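Local coordinates for protein adenylyl-sulfate kinase 1, chloroplastic (Arabidopsis thaliana, PDB 3UIE) that phosphorylates adenosine 5'-phosphosulfate at the expense of ATP to make the activated sulfate donor 3'-phosphoadenylyl sulfate in the chloroplast, at residues A[91-95]-A[96-100]; A[118-121]-A[122-125]; A[129-133]-A[134-138]; A[155-158]-A[159-163]; A[189-192]-A[193-197]. All coordinates share one frame; numbering follows the deposited sequence.

Contact 1: residues A[91-95]-A[96-100]; sequences KLFAD and AGIIC
A Schellman motif ends helix 76-95 and turns the chain into strand 99-103 of the parallel sheet, so that Phe93 in the last helical turn meets Ile98 and Cys100 just beyond it. Two backbone bonds close the motif. Ile98 N reaches back to Phe93 O at 3.0 Å, and Gly97 N binds Ala94 O at 3.0 Å from well above the carbonyl plane. Ala96 N bonds to Leu92 O at 3.0 Å and only weakly to Phe93 O. Gly97, at phi 95°, takes a conformation in which a CB would press on the carbonyl oxygen of Ala96. The Phe93 and Ile98 side chains run alongside each other, and Ile98 CG1 sits at the ring edge, 4.0 Å from Phe93 CD1. Cys100 CB lies 3.7 Å from Phe93 CB; with SG anti to the backbone N (chi1 -175°), the sulfur comes obliquely to the ring, 5.0 Å from the centroid. The same ring stacks on Phe93 of the second subunit. The cap satisfies the carbonyls of Leu92, Phe93 and Ala94 within the turn, and Asp95 O is taken by Arg17; the Phe93 ring meanwhile contributes an apolar stack to the dimer interface, beside a hydrogen bond from Asp95 OD2 to Tyr57 OH of the second subunit.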
# COMPACT_ATOMS: atom_id res chain seq x y z
N LYS A 91 5.06 4.34 -2.78
CA LYS A 91 6.31 4.45 -2.06
C LYS A 91 6.46 3.30 -1.06
O LYS A 91 7.55 2.76 -0.90
CB LYS A 91 6.36 5.79 -1.33
CG LYS A 91 7.53 5.91 -0.38
CD LYS A 91 7.62 7.31 0.17
CE LYS A 91 8.80 7.47 1.10
NZ LYS A 91 8.90 8.87 1.59
N LEU A 92 5.37 2.93 -0.39
CA LEU A 92 5.41 1.80 0.54
C LEU A 92 5.73 0.49 -0.21
O LEU A 92 6.53 -0.32 0.25
CB LEU A 92 4.09 1.67 1.30
CG LEU A 92 3.68 2.87 2.15
CD1 LEU A 92 2.27 2.69 2.69
CD2 LEU A 92 4.68 3.10 3.29
N PHE A 93 5.10 0.30 -1.37
CA PHE A 93 5.40 -0.90 -2.16
C PHE A 93 6.85 -0.95 -2.63
O PHE A 93 7.48 -2.01 -2.61
CB PHE A 93 4.46 -1.03 -3.36
CG PHE A 93 3.17 -1.74 -3.02
CD1 PHE A 93 3.09 -3.12 -3.12
CD2 PHE A 93 2.06 -1.04 -2.60
CE1 PHE A 93 1.91 -3.79 -2.81
CE2 PHE A 93 0.87 -1.70 -2.30
CZ PHE A 93 0.80 -3.07 -2.41
N ALA A 94 7.36 0.19 -3.08
CA ALA A 94 8.76 0.28 -3.47
C ALA A 94 9.66 -0.05 -2.28
O ALA A 94 10.69 -0.72 -2.43
CB ALA A 94 9.07 1.70 -4.01
N ASP A 95 9.28 0.42 -1.10
CA ASP A 95 10.09 0.18 0.09
C ASP A 95 10.06 -1.31 0.46
O ASP A 95 11.03 -1.85 1.01
CB ASP A 95 9.63 1.07 1.25
CG ASP A 95 10.54 0.98 2.46
OD1 ASP A 95 11.77 1.06 2.28
OD2 ASP A 95 10.02 0.84 3.59
N ALA A 96 8.98 -1.99 0.09
CA ALA A 96 8.84 -3.43 0.31
C ALA A 96 9.64 -4.24 -0.70
O ALA A 96 9.67 -5.47 -0.62
CB ALA A 96 7.39 -3.82 0.26
N GLY A 97 10.23 -3.55 -1.69
CA GLY A 97 11.05 -4.18 -2.71
C GLY A 97 10.31 -4.52 -3.99
O GLY A 97 10.85 -5.17 -4.88
N ILE A 98 9.05 -4.09 -4.07
CA ILE A 98 8.16 -4.43 -5.18
C ILE A 98 8.32 -3.42 -6.32
O ILE A 98 8.56 -2.25 -6.07
CB ILE A 98 6.69 -4.35 -4.70
CG1 ILE A 98 6.47 -5.28 -3.50
CG2 ILE A 98 5.73 -4.66 -5.83
CD1 ILE A 98 6.69 -6.71 -3.81
N ILE A 99 8.18 -3.89 -7.56
CA ILE A 99 8.07 -3.00 -8.72
C ILE A 99 6.62 -2.59 -8.79
O ILE A 99 5.76 -3.36 -9.21
CB ILE A 99 8.52 -3.71 -10.01
CG1 ILE A 99 10.00 -4.08 -9.90
CG2 ILE A 99 8.28 -2.80 -11.25
CD1 ILE A 99 10.46 -5.17 -10.86
N CYS A 100 6.34 -1.38 -8.33
CA CYS A 100 4.96 -0.92 -8.22
C CYS A 100 4.56 -0.12 -9.45
O CYS A 100 5.18 0.90 -9.75
CB CYS A 100 4.80 -0.05 -6.96
SG CYS A 100 3.09 0.45 -6.65

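Contact 2: residues A[118-121]-A[122-125]; sequences LLPE and GDFV
Leu119 lays its two methyl branches against different neighbours across the turn: CD1 comes to the edge of the Phe124 ring, 3.6 Å from Phe124 CD1, and CD2 rests 3.9 Å from Asp123 CB. The leucine and phenylalanine side chains cross at about a right angle, and the methyl meets the ring rim near its plane. Phe124 CG is anti to the backbone N (chi1 -174°), which carries the ring back toward Leu119. On the next residue, the Pro120 ring lies beside the Asp123 carboxylate, with Pro120 CG 3.2 Å from Asp123 OD2; CB and CD of the proline are close to the same oxygen. This is a contact of ring carbons with a carboxylate oxygen; the carboxylate finds polar partners outside the turn, OD1 in a probable hydrogen bond with Tyr197 OH and OD2 in a long, weak ion pair with Lys14 NZ. One backbone bond ties the two ends, from Asp123 N to Pro120 O at 3.1 Å, nearly straight at 162°. Gly122 has phi 95°, where a side chain would collide with Glu121 O. Beyond the turn, Phe124 meets Trp29 and packs on helix 109-117, and Leu119 touches Val27 and Ala94. Pro120 to Asp123 form a type II beta turn with glycine at its third position, here leading from helix 109-117 into strand 124-129 of the P-loop kinase sheet.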
# COMPACT_ATOMS: atom_id res chain seq x y z
N LEU A 118 8.64 12.14 -3.36
CA LEU A 118 8.50 11.21 -2.24
C LEU A 118 9.57 10.14 -2.28
O LEU A 118 9.89 9.51 -1.27
CB LEU A 118 7.13 10.52 -2.25
CG LEU A 118 5.89 11.36 -1.96
CD1 LEU A 118 4.61 10.50 -2.02
CD2 LEU A 118 6.03 12.05 -0.60
N LEU A 119 10.15 9.94 -3.46
CA LEU A 119 11.05 8.82 -3.68
C LEU A 119 12.47 9.28 -3.92
O LEU A 119 12.69 10.37 -4.43
CB LEU A 119 10.55 7.96 -4.86
CG LEU A 119 9.36 7.08 -4.48
CD1 LEU A 119 8.21 7.29 -5.43
CD2 LEU A 119 9.78 5.62 -4.42
N PRO A 120 13.44 8.43 -3.56
CA PRO A 120 14.85 8.71 -3.85
C PRO A 120 15.06 8.89 -5.36
O PRO A 120 14.30 8.32 -6.15
CB PRO A 120 15.57 7.44 -3.37
CG PRO A 120 14.62 6.80 -2.40
CD PRO A 120 13.25 7.12 -2.92
N GLU A 121 16.06 9.66 -5.75
CA GLU A 121 16.34 9.84 -7.16
C GLU A 121 16.53 8.49 -7.83
O GLU A 121 17.21 7.62 -7.28
CB GLU A 121 17.60 10.70 -7.36
CG GLU A 121 17.79 11.21 -8.78
CD GLU A 121 16.83 12.34 -9.13
OE1 GLU A 121 16.20 12.90 -8.20
OE2 GLU A 121 16.70 12.66 -10.33
N GLY A 122 15.92 8.30 -8.99
CA GLY A 122 16.00 7.04 -9.71
C GLY A 122 14.86 6.06 -9.46
O GLY A 122 14.55 5.25 -10.34
N ASP A 123 14.23 6.13 -8.30
CA ASP A 123 13.21 5.15 -7.92
C ASP A 123 11.82 5.44 -8.50
O ASP A 123 10.89 4.67 -8.28
CB ASP A 123 13.09 5.03 -6.39
CG ASP A 123 14.30 4.37 -5.75
OD1 ASP A 123 15.16 3.84 -6.48
OD2 ASP A 123 14.37 4.39 -4.51
N PHE A 124 11.69 6.54 -9.23
CA PHE A 124 10.40 6.93 -9.80
C PHE A 124 10.55 7.06 -11.30
O PHE A 124 11.29 7.92 -11.79
CB PHE A 124 9.96 8.26 -9.19
CG PHE A 124 8.58 8.70 -9.59
CD1 PHE A 124 7.49 8.35 -8.82
CD2 PHE A 124 8.38 9.49 -10.72
CE1 PHE A 124 6.22 8.76 -9.15
CE2 PHE A 124 7.11 9.91 -11.06
CZ PHE A 124 6.02 9.53 -10.26
N VAL A 125 9.88 6.19 -12.04
CA VAL A 125 9.99 6.16 -13.49
C VAL A 125 8.67 6.61 -14.08
O VAL A 125 7.70 5.86 -14.08
CB VAL A 125 10.29 4.74 -13.98
CG1 VAL A 125 10.47 4.73 -15.52
CG2 VAL A 125 11.53 4.19 -13.27

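Contact 3: residues A[129-133]-A[134-138]; sequences MDVPL and SVCEA
Val131 CG1 packs 3.6 Å from Val135 CG1, the two valines crossing at about a right angle, and the same methyl lies 3.8 Å from Cys136 SG. Beside them the Pro132 ring presses CG against Val135 CG2 at 3.5 Å, so that the two branches of Val135 divide between valine and proline. Behind these side chains stands the first turn of helix 133-139, with Pro132 at the N-cap. Pro132 O accepts from Cys136 N at 3.2 Å in a nearly straight bond (168°) and, weakly, from Val135 N; Leu133 O takes Glu137 N at 2.8 Å. Replacing Pro132 with a glycine would probably leave Val135 CG2 without its ring partner and set the backbone before the helix free to turn. Cys136 SG is anti to its carbonyl carbon (chi1 -63°), which turns it back toward the Val131 and Pro132 carbonyl oxygens. Farther out, Cys136 touches Leu33 and Ser36 of the ATP-binding loop, Leu133 packs on Tyr145, and Glu137 OE2 forms a salt bridge with Arg149 of helix 144-149. The helix start therefore combines an apolar inner side, next to the nucleotide loop, with a charged tie to the neighbouring helix.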
# COMPACT_ATOMS: atom_id res chain seq x y z
N MET A 129 1.88 7.85 -21.60
CA MET A 129 1.16 7.29 -22.74
C MET A 129 0.81 8.44 -23.69
O MET A 129 -0.24 9.07 -23.57
CB MET A 129 -0.09 6.55 -22.29
CG MET A 129 0.16 5.44 -21.25
SD MET A 129 1.49 4.30 -21.72
CE MET A 129 0.72 3.43 -23.08
N ASP A 130 1.71 8.70 -24.63
CA ASP A 130 1.62 9.85 -25.51
C ASP A 130 0.67 9.57 -26.68
O ASP A 130 1.10 9.43 -27.81
CB ASP A 130 3.02 10.18 -26.03
CG ASP A 130 3.08 11.48 -26.82
OD1 ASP A 130 2.10 12.26 -26.79
OD2 ASP A 130 4.13 11.72 -27.45
N VAL A 131 -0.62 9.48 -26.37
CA VAL A 131 -1.65 9.19 -27.35
C VAL A 131 -2.59 10.38 -27.40
O VAL A 131 -3.17 10.76 -26.39
CB VAL A 131 -2.44 7.92 -26.95
CG1 VAL A 131 -3.48 7.58 -28.00
CG2 VAL A 131 -1.47 6.76 -26.73
N PRO A 132 -2.75 10.97 -28.59
CA PRO A 132 -3.53 12.21 -28.72
C PRO A 132 -5.00 12.02 -28.35
O PRO A 132 -5.54 10.94 -28.51
CB PRO A 132 -3.38 12.57 -30.20
CG PRO A 132 -3.11 11.27 -30.88
CD PRO A 132 -2.34 10.42 -29.89
N LEU A 133 -5.63 13.09 -27.86
CA LEU A 133 -7.04 13.03 -27.51
C LEU A 133 -7.88 12.37 -28.61
O LEU A 133 -8.73 11.53 -28.32
CB LEU A 133 -7.58 14.43 -27.25
CG LEU A 133 -9.08 14.51 -26.98
CD1 LEU A 133 -9.40 13.86 -25.63
CD2 LEU A 133 -9.56 15.95 -27.03
N SER A 134 -7.63 12.74 -29.87
CA SER A 134 -8.45 12.23 -30.97
C SER A 134 -8.43 10.70 -31.05
O SER A 134 -9.46 10.09 -31.32
CB SER A 134 -8.04 12.85 -32.32
OG SER A 134 -6.71 12.48 -32.66
N VAL A 135 -7.27 10.10 -30.82
CA VAL A 135 -7.17 8.64 -30.84
C VAL A 135 -7.84 8.00 -29.61
O VAL A 135 -8.51 6.97 -29.74
CB VAL A 135 -5.69 8.19 -30.92
CG1 VAL A 135 -5.56 6.68 -30.75
CG2 VAL A 135 -5.08 8.65 -32.23
N CYS A 136 -7.66 8.60 -28.43
CA CYS A 136 -8.31 8.07 -27.23
C CYS A 136 -9.82 8.12 -27.42
O CYS A 136 -10.55 7.20 -27.04
CB CYS A 136 -7.95 8.90 -26.00
SG CYS A 136 -6.20 8.85 -25.61
N GLU A 137 -10.28 9.22 -28.01
CA GLU A 137 -11.72 9.43 -28.17
C GLU A 137 -12.33 8.50 -29.23
O GLU A 137 -13.50 8.11 -29.14
CB GLU A 137 -12.01 10.90 -28.50
CG GLU A 137 -13.47 11.27 -28.52
CD GLU A 137 -13.69 12.77 -28.45
OE1 GLU A 137 -12.69 13.52 -28.45
OE2 GLU A 137 -14.87 13.19 -28.41
N ALA A 138 -11.54 8.15 -30.25
CA ALA A 138 -11.98 7.16 -31.22
C ALA A 138 -12.05 5.77 -30.58
O ALA A 138 -12.93 4.97 -30.89
CB ALA A 138 -11.08 7.16 -32.46

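Contact 4: residues A[155-158]-A[159-163]; sequences GFTG and IDDPY. With ADX (adenosine-5'-phosphosulfate), chain D.
Residues 155-163 form a tight loop of the adenosine-5'-phosphosulfate pocket, turned back on itself by a single beta bridge between Thr157 and Asp161. Among the backbone bonds, Phe156 O is gripped by Ile159 N at 3.0 Å and by Asp160 N at 2.9 Å, the latter in the carbonyl plane, while Gly158 N returns to Asp161 O at 2.8 Å. In the apolar contacts, Ile159 CG1 approaches the edge of the Phe156 ring, 4.2 Å from CD2, and Thr157 CG2 lies 3.8 Å from Tyr163 CB. The CD1 side of Phe156 serves the substrate: with CG anti to the backbone N (chi1 -166°), CD1 reaches 3.1 Å from C6 of the adenine, meeting the base obliquely. The ring also meets Tyr145 edge-to-face. A leucine in place of Phe156 would probably lose much of this contact with the adenine and leave Tyr145 without its aromatic partner. Tyr163 OH is hydrogen-bonded to Thr31, and Asp161 OD2 to Tyr108. Water bridges complete the loop: one water accepts from Phe156 N and donates to Asp160 OD1, and a second accepts from Thr157 OG1 and donates to both Asp161 OD2 and Pro162 O, the last at 2.9 Å.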
# COMPACT_ATOMS: atom_id res chain seq x y z
N GLY A 155 -16.58 18.08 -16.27
CA GLY A 155 -15.18 18.16 -15.88
C GLY A 155 -14.32 16.97 -16.26
O GLY A 155 -13.36 16.64 -15.56
N PHE A 156 -14.64 16.33 -17.38
CA PHE A 156 -13.88 15.16 -17.82
C PHE A 156 -12.52 15.54 -18.41
O PHE A 156 -12.42 16.44 -19.24
CB PHE A 156 -14.68 14.35 -18.85
CG PHE A 156 -14.13 12.97 -19.09
CD1 PHE A 156 -14.28 11.98 -18.13
CD2 PHE A 156 -13.47 12.67 -20.26
CE1 PHE A 156 -13.78 10.71 -18.34
CE2 PHE A 156 -12.97 11.40 -20.48
CZ PHE A 156 -13.12 10.42 -19.52
N THR A 157 -11.47 14.85 -17.97
CA THR A 157 -10.11 15.12 -18.42
C THR A 157 -9.97 15.12 -19.95
O THR A 157 -10.35 14.16 -20.61
CB THR A 157 -9.13 14.09 -17.82
OG1 THR A 157 -9.15 14.22 -16.39
CG2 THR A 157 -7.71 14.34 -18.31
N GLY A 158 -9.42 16.21 -20.49
CA GLY A 158 -9.16 16.30 -21.92
C GLY A 158 -10.30 17.00 -22.65
O GLY A 158 -10.15 17.40 -23.80
N ILE A 159 -11.42 17.16 -21.95
CA ILE A 159 -12.61 17.78 -22.52
C ILE A 159 -12.92 19.07 -21.77
O ILE A 159 -12.89 20.16 -22.35
CB ILE A 159 -13.83 16.85 -22.43
CG1 ILE A 159 -13.59 15.57 -23.24
CG2 ILE A 159 -15.11 17.57 -22.89
CD1 ILE A 159 -13.24 15.82 -24.68
N ASP A 160 -13.21 18.94 -20.48
CA ASP A 160 -13.59 20.07 -19.63
C ASP A 160 -12.69 20.21 -18.41
O ASP A 160 -13.00 20.94 -17.46
CB ASP A 160 -15.05 19.93 -19.19
CG ASP A 160 -16.02 20.11 -20.34
OD1 ASP A 160 -17.00 19.33 -20.44
OD2 ASP A 160 -15.80 21.04 -21.15
N ASP A 161 -11.56 19.51 -18.43
CA ASP A 161 -10.56 19.61 -17.37
C ASP A 161 -9.20 19.35 -18.00
O ASP A 161 -9.09 18.55 -18.93
CB ASP A 161 -10.84 18.61 -16.25
CG ASP A 161 -10.20 19.01 -14.93
OD1 ASP A 161 -10.47 20.13 -14.44
OD2 ASP A 161 -9.41 18.21 -14.38
N PRO A 162 -8.16 20.04 -17.53
CA PRO A 162 -6.89 19.94 -18.26
C PRO A 162 -6.13 18.64 -18.01
O PRO A 162 -6.20 18.08 -16.91
CB PRO A 162 -6.09 21.14 -17.75
CG PRO A 162 -6.67 21.45 -16.41
CD PRO A 162 -8.12 21.09 -16.49
N TYR A 163 -5.44 18.15 -19.03
CA TYR A 163 -4.41 17.14 -18.83
C TYR A 163 -3.08 17.82 -19.09
O TYR A 163 -2.90 18.43 -20.15
CB TYR A 163 -4.56 15.92 -19.75
CG TYR A 163 -3.42 14.94 -19.51
CD1 TYR A 163 -3.46 14.04 -18.44
CD2 TYR A 163 -2.28 14.97 -20.29
CE1 TYR A 163 -2.40 13.17 -18.19
CE2 TYR A 163 -1.22 14.11 -20.06
CZ TYR A 163 -1.29 13.22 -19.00
OH TYR A 163 -0.22 12.38 -18.75
SB ADX D . -7.39 10.68 -11.72
O1B ADX D . -7.89 10.93 -10.40
O2B ADX D . -7.49 11.93 -12.51
O3B ADX D . -5.98 10.25 -11.70
PA ADX D . -8.22 8.06 -12.17
O1A ADX D . -8.07 7.76 -10.71
O2A ADX D . -7.20 7.33 -13.02
O3A ADX D . -8.23 9.64 -12.42
O5' ADX D . -9.67 7.60 -12.58
C5' ADX D . -10.01 7.52 -13.94
C4' ADX D . -11.09 6.62 -14.26
O4' ADX D . -12.29 7.10 -13.67
C3' ADX D . -11.28 6.61 -15.73
O3' ADX D . -11.17 5.29 -16.18
C2' ADX D . -12.61 6.99 -15.96
O2' ADX D . -13.25 5.85 -16.43
C1' ADX D . -13.24 7.33 -14.67
N9 ADX D . -13.79 8.66 -14.66
C8 ADX D . -15.01 9.02 -14.18
N7 ADX D . -15.13 10.35 -14.27
C5 ADX D . -14.00 10.85 -14.81
C6 ADX D . -13.55 12.14 -15.14
N6 ADX D . -14.40 13.27 -14.89
N1 ADX D . -12.33 12.31 -15.69
C2 ADX D . -11.53 11.26 -15.91
N3 ADX D . -11.93 10.00 -15.60
C4 ADX D . -13.14 9.77 -15.05
O HOH W 1 -16.74 16.94 -19.35
O HOH W 2 -8.22 16.41 -15.66

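Contact 5: residues A[189-192]-A[193-197]; sequences VGYL and DNKGY
Val189 O receives the N-H of Asp193 at 2.8 Å, the shortest of the backbone bonds that link 189-192 to 193-197. The next two i to i+4 bonds follow, from Asn194 N to Gly190 O at 3.0 Å and from Lys195 N to Tyr191 O at 3.0 Å. Lys195, one turn on, lies across the Tyr191 ring. Its CG stands over one face, displaced toward the rim, 4.1 Å from the centroid and 21° off the ring normal, which makes a CH-pi contact. The lysine chain is bent at chi2 (-75°), and this bend carries it along the ring until CE lies 3.8 Å from Tyr191 OH. The methylenes, rather than the ammonium group, thus do the touching. The backbone bonds belong to the last turns of helix 181-195, which a Schellman motif terminates at Gly196. Tyr197 N bonds back to Leu192 O at 3.0 Å, and Gly196 N to Asp193 O. At phi 89° a CB on Gly196 would be forced against the carbonyl oxygen of Lys195. Past the glycine, the Tyr197 side chain swings back toward the helix and crosses that of Leu192 at about a right angle, with Tyr197 CD2 4.0 Å from Leu192 CD2; the leucine methyl meets the ring obliquely. The phenol end reaches into the neighbouring turn, where Tyr197 OH lies very close to Gly122 O, probably hydrogen-bonded. On the buried side of the helix, Val189 packs on Leu45, Met48 and Leu49 of helix 38-51.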
# COMPACT_ATOMS: atom_id res chain seq x y z
N VAL A 189 10.68 -2.83 -20.02
CA VAL A 189 11.47 -3.85 -19.34
C VAL A 189 12.95 -3.66 -19.66
O VAL A 189 13.81 -3.75 -18.79
CB VAL A 189 11.03 -5.28 -19.72
CG1 VAL A 189 12.10 -6.30 -19.31
CG2 VAL A 189 9.70 -5.62 -19.04
N GLY A 190 13.24 -3.38 -20.93
CA GLY A 190 14.61 -3.12 -21.34
C GLY A 190 15.21 -1.96 -20.57
O GLY A 190 16.37 -2.00 -20.17
N TYR A 191 14.42 -0.92 -20.36
CA TYR A 191 14.87 0.24 -19.60
C TYR A 191 15.16 -0.15 -18.15
O TYR A 191 16.21 0.19 -17.60
CB TYR A 191 13.83 1.36 -19.70
CG TYR A 191 14.14 2.58 -18.86
CD1 TYR A 191 14.72 3.73 -19.44
CD2 TYR A 191 13.82 2.61 -17.51
CE1 TYR A 191 14.99 4.85 -18.66
CE2 TYR A 191 14.09 3.72 -16.73
CZ TYR A 191 14.67 4.83 -17.30
OH TYR A 191 14.92 5.92 -16.50
N LEU A 192 14.23 -0.87 -17.53
CA LEU A 192 14.41 -1.29 -16.13
C LEU A 192 15.63 -2.20 -16.02
O LEU A 192 16.41 -2.09 -15.07
CB LEU A 192 13.16 -2.02 -15.62
CG LEU A 192 11.91 -1.14 -15.55
CD1 LEU A 192 10.66 -1.96 -15.22
CD2 LEU A 192 12.10 0.02 -14.57
N ASP A 193 15.78 -3.09 -16.98
CA ASP A 193 16.90 -4.03 -16.95
C ASP A 193 18.23 -3.27 -17.01
O ASP A 193 19.13 -3.49 -16.18
CB ASP A 193 16.78 -5.00 -18.11
CG ASP A 193 17.78 -6.14 -18.02
OD1 ASP A 193 18.61 -6.13 -17.10
OD2 ASP A 193 17.73 -7.03 -18.88
N ASN A 194 18.34 -2.36 -17.97
CA ASN A 194 19.56 -1.56 -18.11
C ASN A 194 19.86 -0.69 -16.88
O ASN A 194 21.01 -0.53 -16.53
CB ASN A 194 19.53 -0.70 -19.38
CG ASN A 194 19.91 -1.48 -20.62
OD1 ASN A 194 20.12 -2.69 -20.57
ND2 ASN A 194 20.01 -0.79 -21.76
N LYS A 195 18.82 -0.13 -16.26
CA LYS A 195 19.00 0.70 -15.07
C LYS A 195 19.29 -0.12 -13.81
O LYS A 195 19.58 0.43 -12.75
CB LYS A 195 17.81 1.63 -14.85
CG LYS A 195 17.68 2.71 -15.89
CD LYS A 195 18.72 3.81 -15.69
CE LYS A 195 18.61 4.87 -16.77
NZ LYS A 195 19.44 6.06 -16.44
N GLY A 196 19.22 -1.45 -13.93
CA GLY A 196 19.62 -2.33 -12.85
C GLY A 196 18.53 -2.68 -11.85
O GLY A 196 18.82 -3.20 -10.78
N TYR A 197 17.27 -2.40 -12.19
CA TYR A 197 16.15 -2.66 -11.28
C TYR A 197 15.71 -4.12 -11.22
O TYR A 197 14.92 -4.49 -10.36
CB TYR A 197 14.96 -1.73 -11.62
CG TYR A 197 15.17 -0.33 -11.11
CD1 TYR A 197 15.55 -0.12 -9.80
CD2 TYR A 197 15.04 0.77 -11.95
CE1 TYR A 197 15.78 1.15 -9.32
CE2 TYR A 197 15.26 2.06 -11.47
CZ TYR A 197 15.63 2.23 -10.15
OH TYR A 197 15.86 3.48 -9.64

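In the fold
Contact 1 is the most buried of the five, its aromatic side facing the second subunit; the other four are partly buried, and contacts 3, 4 and 5 touch no other chain. Contacts 1 and 5 share a chemistry, each ending a helix on a glycine, whereas contact 3 starts one. Contacts 1 and 2 lead into strands of the same sheet and meet where Ala94 packs on Leu119 and Lys91 NZ reaches Leu118 O. Contact 5 joins contact 2 through Tyr197 and through Tyr191 against Val125, without touching contact 1. Across the chain's centre from contact 1, contacts 3 and 4 touch through Leu133 and Gly158. Contact 4 alone meets the substrate, and two waters bridge its backbone and side chains.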